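Local coordinates for sialyltransferase 0160 (Photobacterium damselae, PDB 4R84), which probably transfers sialic acid from its CMP-activated donor to galactosides as a GT-B glycosyltransferase, here binding a fluorinated analogue of that donor, at residues N148-V152 with A186-Y190; K194-I199 with E223-I227. All coordinates share one frame; numbering follows the deposited sequence.

Contact 1. Residues N148-V152 with A186-Y190; sequences NQRFV and AIDEY
F151 and Y190 meet as an offset edge-to-face pair in which the edge of the F151 ring is directed at the face of Y190, with centroids 5.7 Å apart and planes at 76°. CB of F151 already points to the helix, and chi1 of -71° places the ring beside the backbone N.

Apolar packing continues round the same ring. I187 CG1 lies at the ring edge, 3.7 Å from F151 CD2, the two side chains running past one another in opposite directions, while F151 CE2 meets A186 CB at 3.9 Å. Strand 149-154 belongs to the parallel part of a Rossmann-like sheet, and helix 181-192 packs on it nearly antiparallel, the axes of 149-152 and 186-190 lying at 164° and 10.9 Å apart. Y172, on neighbouring strand 169-175, makes a second edge-to-face pair with F151.

Towards the start of the strand, Q149 CB is in van der Waals contact with Y190 OH at 3.5 Å, and CG lies somewhat farther from the phenol; the amide turns off, its NE2 in a weak bond to R150 O. A water makes the polar link, accepting from Q149 N at 3.2 Å and hydrogen-bonded to Y190 OH at 2.6 Å.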
loop_
_atom_site.group_PDB
_atom_site.type_symbol
_atom_site.label_atom_id
_atom_site.label_comp_id
_atom_site.label_asym_id
_atom_site.label_seq_id
_atom_site.Cartn_x
_atom_site.Cartn_y
_atom_site.Cartn_z
ATOM N N ASN A 148 16.033 5.370 -7.417
ATOM C CA ASN A 148 15.098 4.363 -7.932
ATOM C C ASN A 148 14.050 4.937 -8.872
ATOM O O ASN A 148 13.436 5.960 -8.571
ATOM C CB ASN A 148 14.374 3.649 -6.784
ATOM C CG ASN A 148 15.298 2.754 -5.981
ATOM O OD1 ASN A 148 16.522 2.820 -6.121
ATOM N ND2 ASN A 148 14.724 1.918 -5.144
ATOM N N GLN A 149 13.851 4.264 -10.005
ATOM C CA GLN A 149 12.758 4.568 -10.913
ATOM C C GLN A 149 11.514 3.780 -10.479
ATOM O O GLN A 149 11.624 2.672 -9.958
ATOM C CB GLN A 149 13.146 4.207 -12.347
ATOM C CG GLN A 149 12.095 4.540 -13.382
ATOM C CD GLN A 149 11.798 6.017 -13.448
ATOM O OE1 GLN A 149 12.706 6.857 -13.328
ATOM N NE2 GLN A 149 10.516 6.352 -13.621
ATOM N N ARG A 150 10.345 4.375 -10.689
ATOM C CA ARG A 150 9.080 3.761 -10.298
ATOM C C ARG A 150 8.146 3.747 -11.485
ATOM O O ARG A 150 7.982 4.765 -12.153
ATOM C CB ARG A 150 8.427 4.524 -9.137
ATOM C CG ARG A 150 9.356 4.688 -7.932
ATOM C CD ARG A 150 8.731 5.326 -6.666
ATOM N NE ARG A 150 9.735 5.102 -5.635
ATOM C CZ ARG A 150 10.787 5.888 -5.408
ATOM N NH1 ARG A 150 10.907 7.072 -6.001
ATOM N NH2 ARG A 150 11.686 5.507 -4.524
ATOM N N PHE A 151 7.556 2.582 -11.754
ATOM C CA PHE A 151 6.527 2.472 -12.782
ATOM C C PHE A 151 5.218 2.258 -12.057
ATOM O O PHE A 151 5.132 1.336 -11.260
ATOM C CB PHE A 151 6.788 1.304 -13.723
ATOM C CG PHE A 151 7.963 1.504 -14.655
ATOM C CD1 PHE A 151 8.657 2.701 -14.690
ATOM C CD2 PHE A 151 8.315 0.503 -15.542
ATOM C CE1 PHE A 151 9.724 2.884 -15.569
ATOM C CE2 PHE A 151 9.403 0.680 -16.433
ATOM C CZ PHE A 151 10.086 1.874 -16.442
ATOM N N VAL A 152 4.205 3.070 -12.355
ATOM C CA VAL A 152 2.963 3.046 -11.567
ATOM C C VAL A 152 1.720 2.929 -12.443
ATOM O O VAL A 152 1.484 3.757 -13.327
ATOM C CB VAL A 152 2.829 4.305 -10.681
ATOM C CG1 VAL A 152 1.495 4.260 -9.901
ATOM C CG2 VAL A 152 3.997 4.431 -9.671
ATOM N N ALA A 186 7.603 -1.776 -21.209
ATOM C CA ALA A 186 8.419 -0.729 -20.588
ATOM C C ALA A 186 9.406 -1.349 -19.597
ATOM O O ALA A 186 10.562 -0.936 -19.516
ATOM C CB ALA A 186 7.545 0.313 -19.894
ATOM N N ILE A 187 8.960 -2.349 -18.851
ATOM C CA ILE A 187 9.858 -3.033 -17.906
ATOM C C ILE A 187 10.938 -3.809 -18.665
ATOM O O ILE A 187 12.115 -3.791 -18.302
ATOM C CB ILE A 187 9.075 -3.975 -16.986
ATOM C CG1 ILE A 187 8.126 -3.148 -16.113
ATOM C CG2 ILE A 187 10.042 -4.799 -16.117
ATOM C CD1 ILE A 187 7.059 -3.961 -15.396
ATOM N N ASP A 188 10.533 -4.480 -19.735
ATOM C CA ASP A 188 11.473 -5.219 -20.567
ATOM C C ASP A 188 12.556 -4.309 -21.130
ATOM O O ASP A 188 13.732 -4.631 -21.053
ATOM C CB ASP A 188 10.748 -5.916 -21.715
ATOM C CG ASP A 188 11.681 -6.779 -22.529
ATOM O OD1 ASP A 188 12.080 -7.853 -22.024
ATOM O OD2 ASP A 188 12.029 -6.370 -23.653
ATOM N N GLU A 189 12.154 -3.149 -21.635
ATOM C CA GLU A 189 13.103 -2.181 -22.178
ATOM C C GLU A 189 14.035 -1.645 -21.091
ATOM O O GLU A 189 15.239 -1.467 -21.304
ATOM C CB GLU A 189 12.354 -1.011 -22.807
ATOM C CG GLU A 189 13.239 -0.046 -23.558
ATOM C CD GLU A 189 12.457 1.125 -24.121
ATOM O OE1 GLU A 189 11.525 1.585 -23.428
ATOM O OE2 GLU A 189 12.737 1.544 -25.268
ATOM N N TYR A 190 13.462 -1.382 -19.920
ATOM C CA TYR A 190 14.241 -0.849 -18.813
ATOM C C TYR A 190 15.294 -1.860 -18.400
ATOM O O TYR A 190 16.447 -1.495 -18.196
ATOM C CB TYR A 190 13.341 -0.487 -17.624
ATOM C CG TYR A 190 14.045 0.360 -16.581
ATOM C CD1 TYR A 190 14.113 1.744 -16.724
ATOM C CD2 TYR A 190 14.631 -0.222 -15.449
ATOM C CE1 TYR A 190 14.763 2.538 -15.792
ATOM C CE2 TYR A 190 15.284 0.566 -14.498
ATOM C CZ TYR A 190 15.342 1.942 -14.680
ATOM O OH TYR A 190 15.974 2.727 -13.760
HETATM O O HOH W 1 16.160 2.406 -11.172
#

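Contact 2. Residues K194-I199 with E223-I227; sequences KNRLNI and EKVKI
The side chain of K224 reaches back along the 194-199 segment, its hydrocarbon part passing beside the N195 carbonyl, with CD 3.3 Å from N195 O. CG stands between the backbone N and the carbonyl carbon (chi1 80°), and the chain is fully extended from there, bringing NZ to K194 O at 2.8 Å, nearly in line with that carbonyl. The ammonium has a second, weak bond to A191 O of helix 181-192. Beyond CB, which still touches K224 O, R196 leads away from K224 and forms salt bridges with E42 and D91.

Further on, side chains alternate between the two faces of the sheet. N198 and K226 lie side by side and point the same way, with N198 OD1 3.6 Å from K226 CB. On the other face, I199 crosses both V225 and I227: its CD1 touches V225 CG1 at 3.7 Å, and its CB meets I227 CD1 at 4.0 Å. Helices 181-192 and 213-219 pack on this apolar face.

The backbones are joined by L197 N to K224 O at 2.9 Å, K226 N to L197 O at 2.8 Å and I199 N to K226 O at 2.8 Å. L197, N198 and I199 thus pair in parallel with V225, K226 and I227, neighbouring strands connected through helical segments, as in the beta-alpha-beta units of a Rossmann fold.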
loop_
_atom_site.group_PDB
_atom_site.type_symbol
_atom_site.label_atom_id
_atom_site.label_comp_id
_atom_site.label_asym_id
_atom_site.label_seq_id
_atom_site.Cartn_x
_atom_site.Cartn_y
_atom_site.Cartn_z
ATOM N N LYS A 194 19.944 -1.960 -18.606
ATOM C CA LYS A 194 20.790 -2.022 -17.407
ATOM C C LYS A 194 21.716 -3.232 -17.405
ATOM O O LYS A 194 21.393 -4.282 -17.951
ATOM C CB LYS A 194 19.924 -2.061 -16.129
ATOM C CG LYS A 194 18.927 -0.926 -15.988
ATOM C CD LYS A 194 19.622 0.434 -15.909
ATOM C CE LYS A 194 18.624 1.533 -15.575
ATOM N NZ LYS A 194 19.229 2.897 -15.657
ATOM N N ASN A 195 22.870 -3.089 -16.768
ATOM C CA ASN A 195 23.792 -4.204 -16.612
ATOM C C ASN A 195 23.215 -5.294 -15.708
ATOM O O ASN A 195 23.356 -6.495 -15.979
ATOM C CB ASN A 195 25.126 -3.688 -16.061
ATOM C CG ASN A 195 26.060 -4.795 -15.654
ATOM O OD1 ASN A 195 26.565 -5.543 -16.501
ATOM N ND2 ASN A 195 26.356 -4.871 -14.360
ATOM N N ARG A 196 22.579 -4.853 -14.629
ATOM C CA ARG A 196 21.864 -5.725 -13.691
ATOM C C ARG A 196 20.620 -4.991 -13.220
ATOM O O ARG A 196 20.597 -3.768 -13.254
ATOM C CB ARG A 196 22.744 -6.089 -12.482
ATOM C CG ARG A 196 23.899 -7.020 -12.748
ATOM C CD ARG A 196 24.549 -7.438 -11.436
ATOM N NE ARG A 196 25.206 -6.332 -10.735
ATOM C CZ ARG A 196 25.163 -6.147 -9.413
ATOM N NH1 ARG A 196 24.444 -6.963 -8.650
ATOM N NH2 ARG A 196 25.799 -5.118 -8.853
ATOM N N LEU A 197 19.595 -5.710 -12.773
ATOM C CA LEU A 197 18.398 -5.039 -12.278
ATOM C C LEU A 197 17.702 -5.829 -11.173
ATOM O O LEU A 197 17.509 -7.034 -11.306
ATOM C CB LEU A 197 17.413 -4.789 -13.434
ATOM C CG LEU A 197 16.110 -4.081 -13.027
ATOM C CD1 LEU A 197 16.423 -2.639 -12.602
ATOM C CD2 LEU A 197 15.100 -4.131 -14.177
ATOM N N ASN A 198 17.350 -5.139 -10.086
ATOM C CA ASN A 198 16.421 -5.661 -9.092
ATOM C C ASN A 198 15.044 -5.062 -9.329
ATOM O O ASN A 198 14.905 -3.853 -9.519
ATOM C CB ASN A 198 16.875 -5.330 -7.671
ATOM C CG ASN A 198 18.091 -6.122 -7.251
ATOM O OD1 ASN A 198 18.232 -7.298 -7.590
ATOM N ND2 ASN A 198 18.988 -5.476 -6.528
ATOM N N ILE A 199 14.023 -5.907 -9.296
ATOM C CA ILE A 199 12.661 -5.413 -9.408
ATOM C C ILE A 199 11.917 -5.682 -8.115
ATOM O O ILE A 199 11.964 -6.793 -7.590
ATOM C CB ILE A 199 11.905 -6.065 -10.588
ATOM C CG1 ILE A 199 12.582 -5.730 -11.921
ATOM C CG2 ILE A 199 10.428 -5.644 -10.583
ATOM C CD1 ILE A 199 12.011 -6.492 -13.104
ATOM N N GLU A 223 19.228 -13.871 -16.303
ATOM C CA GLU A 223 19.960 -13.996 -15.051
ATOM C C GLU A 223 20.420 -12.662 -14.447
ATOM O O GLU A 223 20.805 -12.611 -13.280
ATOM C CB GLU A 223 21.160 -14.925 -15.254
ATOM C CG GLU A 223 20.798 -16.206 -15.997
ATOM C CD GLU A 223 22.001 -17.071 -16.314
ATOM O OE1 GLU A 223 22.559 -17.679 -15.376
ATOM O OE2 GLU A 223 22.387 -17.142 -17.501
ATOM N N LYS A 224 20.371 -11.581 -15.219
ATOM C CA LYS A 224 20.811 -10.293 -14.686
ATOM C C LYS A 224 19.657 -9.570 -13.979
ATOM O O LYS A 224 19.879 -8.539 -13.343
ATOM C CB LYS A 224 21.367 -9.400 -15.788
ATOM C CG LYS A 224 20.301 -8.704 -16.610
ATOM C CD LYS A 224 20.892 -7.849 -17.717
ATOM C CE LYS A 224 19.792 -7.214 -18.559
ATOM N NZ LYS A 224 20.348 -6.279 -19.576
ATOM N N VAL A 225 18.444 -10.114 -14.099
ATOM C CA VAL A 225 17.238 -9.511 -13.498
ATOM C C VAL A 225 16.765 -10.355 -12.324
ATOM O O VAL A 225 16.547 -11.557 -12.467
ATOM C CB VAL A 225 16.093 -9.389 -14.526
ATOM C CG1 VAL A 225 14.844 -8.785 -13.875
ATOM C CG2 VAL A 225 16.533 -8.552 -15.708
ATOM N N LYS A 226 16.613 -9.729 -11.166
ATOM C CA LYS A 226 16.150 -10.441 -9.983
ATOM C C LYS A 226 14.897 -9.778 -9.445
ATOM O O LYS A 226 14.854 -8.558 -9.302
ATOM C CB LYS A 226 17.227 -10.462 -8.898
ATOM C CG LYS A 226 16.840 -11.250 -7.644
ATOM C CD LYS A 226 18.035 -11.494 -6.733
ATOM C CE LYS A 226 17.603 -11.892 -5.321
ATOM N NZ LYS A 226 17.080 -10.712 -4.567
ATOM N N ILE A 227 13.894 -10.589 -9.135
ATOM C CA ILE A 227 12.730 -10.101 -8.404
ATOM C C ILE A 227 13.142 -10.096 -6.939
ATOM O O ILE A 227 13.240 -11.153 -6.300
ATOM C CB ILE A 227 11.490 -10.967 -8.617
ATOM C CG1 ILE A 227 11.252 -11.249 -10.108
ATOM C CG2 ILE A 227 10.266 -10.313 -7.975
ATOM C CD1 ILE A 227 11.190 -9.995 -11.004
HETATM O O HOH W 2 20.408 -8.276 -10.014
#

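Overall arrangement
Contact 1 closes before contact 2 opens, and helix 181-192 is followed, after a short loop, by strand 197-204, so the two stand in series along one sheet, their centres about 12 Å apart. I187 and Y190, which meet F151 and Q149 in contact 1, also pack on the first strand of contact 2: Y190 CE2 on L197 CD1 at 3.9 Å, and I187 CG2 on I199 CD1 at 4.0 Å. Strand 106-125 lies between 149-154 and 197-204, pairing in parallel with both. Both contacts lie near the starts of their parallel strands; ligands of such folds usually bind at the C-terminal ends, so these are probably structural packing away from the donor pocket.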